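Local atomic coordinates of xylulose kinase (Bifidobacterium adolescentis ATCC 15703, PDB entry 3I8B), a protein that probably phosphorylates D-xylulose to D-xylulose 5-phosphate with ATP, as a sugar kinase of the FGGY family. Residues A103-K108 and T143-A148. Sequence-based numbering, arbitrary orientation.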
loop_
_atom_site.group_PDB
_atom_site.type_symbol
_atom_site.label_atom_id
_atom_site.label_comp_id
_atom_site.label_asym_id
_atom_site.label_seq_id
_atom_site.Cartn_x
_atom_site.Cartn_y
_atom_site.Cartn_z
ATOM N N ALA A 103 11.687 -9.011 -12.738
ATOM C CA ALA A 103 13.128 -9.200 -12.923
ATOM C C ALA A 103 13.589 -8.687 -14.286
ATOM O O ALA A 103 14.582 -7.963 -14.388
ATOM C CB ALA A 103 13.499 -10.668 -12.760
ATOM N N ALA A 104 12.858 -9.071 -15.328
ATOM C CA ALA A 104 13.190 -8.676 -16.690
ATOM C C ALA A 104 13.128 -7.154 -16.906
ATOM O O ALA A 104 13.973 -6.580 -17.603
ATOM C CB ALA A 104 12.279 -9.405 -17.679
ATOM N N LEU A 105 12.126 -6.499 -16.316
ATOM C CA LEU A 105 12.003 -5.042 -16.430
ATOM C C LEU A 105 13.253 -4.350 -15.912
ATOM O O LEU A 105 13.723 -3.373 -16.489
ATOM C CB LEU A 105 10.781 -4.532 -15.647
ATOM C CG LEU A 105 9.427 -4.786 -16.296
ATOM C CD1 LEU A 105 8.297 -4.592 -15.289
ATOM C CD2 LEU A 105 9.262 -3.858 -17.485
ATOM N N ILE A 106 13.773 -4.853 -14.803
ATOM C CA ILE A 106 14.982 -4.296 -14.216
ATOM C C ILE A 106 16.177 -4.459 -15.169
ATOM O O ILE A 106 16.900 -3.497 -15.442
ATOM C CB ILE A 106 15.293 -4.934 -12.836
ATOM C CG1 ILE A 106 14.278 -4.460 -11.789
ATOM C CG2 ILE A 106 16.716 -4.583 -12.389
ATOM C CD1 ILE A 106 14.182 -5.364 -10.592
ATOM N N GLU A 107 16.363 -5.673 -15.682
ATOM C CA GLU A 107 17.456 -5.945 -16.621
ATOM C C GLU A 107 17.301 -5.094 -17.889
ATOM O O GLU A 107 18.278 -4.565 -18.426
ATOM C CB GLU A 107 17.505 -7.430 -16.970
ATOM C CG GLU A 107 17.997 -8.329 -15.826
ATOM C CD GLU A 107 18.180 -9.799 -16.234
ATOM O OE1 GLU A 107 17.775 -10.195 -17.348
ATOM O OE2 GLU A 107 18.726 -10.573 -15.427
ATOM N N LYS A 108 16.064 -4.943 -18.348
ATOM C CA LYS A 108 15.800 -4.186 -19.578
ATOM C C LYS A 108 16.165 -2.705 -19.467
ATOM O O LYS A 108 16.798 -2.143 -20.378
ATOM C CB LYS A 108 14.345 -4.343 -20.015
ATOM C CG LYS A 108 14.017 -3.657 -21.334
ATOM C CD LYS A 108 14.587 -4.431 -22.522
ATOM C CE LYS A 108 14.185 -3.750 -23.836
ATOM N NZ LYS A 108 14.720 -4.474 -25.020
ATOM N N THR A 143 1.602 -3.107 -11.167
ATOM C CA THR A 143 0.679 -3.266 -12.274
ATOM C C THR A 143 1.392 -3.541 -13.601
ATOM O O THR A 143 0.987 -4.422 -14.353
ATOM C CB THR A 143 -0.222 -2.007 -12.442
ATOM O OG1 THR A 143 -0.635 -1.531 -11.150
ATOM C CG2 THR A 143 -1.450 -2.336 -13.295
ATOM N N LEU A 144 2.421 -2.759 -13.901
ATOM C CA LEU A 144 3.152 -2.939 -15.156
ATOM C C LEU A 144 3.632 -4.383 -15.317
ATOM O O LEU A 144 3.639 -4.916 -16.423
ATOM C CB LEU A 144 4.347 -1.987 -15.247
ATOM C CG LEU A 144 5.098 -2.001 -16.587
ATOM C CD1 LEU A 144 4.167 -1.598 -17.744
ATOM C CD2 LEU A 144 6.305 -1.070 -16.531
ATOM N N THR A 145 4.029 -5.019 -14.218
ATOM C CA THR A 145 4.554 -6.387 -14.309
ATOM C C THR A 145 3.455 -7.359 -14.721
ATOM O O THR A 145 3.717 -8.322 -15.442
ATOM C CB THR A 145 5.245 -6.861 -13.017
ATOM O OG1 THR A 145 4.260 -7.258 -12.053
ATOM C CG2 THR A 145 6.118 -5.745 -12.444
ATOM N N LYS A 146 2.222 -7.074 -14.294
ATOM C CA LYS A 146 1.067 -7.898 -14.653
ATOM C C LYS A 146 0.773 -7.781 -16.146
ATOM O O LYS A 146 0.519 -8.783 -16.829
ATOM C CB LYS A 146 -0.180 -7.477 -13.866
ATOM C CG LYS A 146 -0.010 -7.406 -12.357
ATOM C CD LYS A 146 0.607 -8.693 -11.778
ATOM C CE LYS A 146 0.430 -8.713 -10.261
ATOM N NZ LYS A 146 1.171 -9.843 -9.634
ATOM N N VAL A 147 0.813 -6.551 -16.644
ATOM C CA VAL A 147 0.573 -6.301 -18.058
ATOM C C VAL A 147 1.644 -6.998 -18.883
ATOM O O VAL A 147 1.338 -7.639 -19.876
ATOM C CB VAL A 147 0.554 -4.801 -18.386
ATOM C CG1 VAL A 147 0.349 -4.586 -19.899
ATOM C CG2 VAL A 147 -0.539 -4.094 -17.567
ATOM N N ALA A 148 2.894 -6.872 -18.448
ATOM C CA ALA A 148 4.009 -7.623 -19.029
ATOM C C ALA A 148 3.740 -9.126 -19.096
ATOM O O ALA A 148 3.982 -9.766 -20.119
ATOM C CB ALA A 148 5.274 -7.367 -18.241
#
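Leu105 reaches from helix 99-110 to helix 143-153 and touches it with both methyl groups. CD1 lies 3.8 Å from Thr145 CG2. CD2 lies 4.2 Å from Leu144 CD2. The fork of the leucine is therefore shared between two successive residues of the second helix. The Leu105 and Thr145 side chains meet at about a right angle. The two leucines cross at a slant. CB of Leu105 already points toward the other helix, and CG, beside the backbone N (chi1 -75°), continues that way. The closest pair of CA atoms is that of Leu105 and Thr145, 7.9 Å apart. Ala148, one turn beyond Leu144, also points its CB toward helix 99-110, but this CB stays 5.1 Å from Leu105 CD1. The interface between the two segments is small, 130 Å² over both sides, and its three touching residues are buried.

Both helices belong to the N-terminal domain of the FGGY kinase, whose core has the actin-like ATPase fold. The contact is helix-on-helix packing outside the central sheet. Val220 of helix 214-225 packs against Leu105, Leu144 and Ala148, and Trp130 of helix 122-134 touches Leu144. The start of helix 143-153 lies near the predicted sugar site: the Thr145 side chain is about 8 Å from that of His75, and Thr143 OG1 is hydrogen-bonded to the backbone O of His75.

No hydrogen bond joins the two segments. Thr145 divides its work by branch. With chi1 at 79°, OG1 is tucked over the backbone, flanked by N and C, and CG2 is left to meet Leu105 CD1. OG1 is hydrogen-bonded to Tyr142 O and Ser98 OG, so the buried hydroxyl is satisfied while the methyl serves the apolar contact. Leu105 O accepts a hydrogen bond from Trp130 NE1.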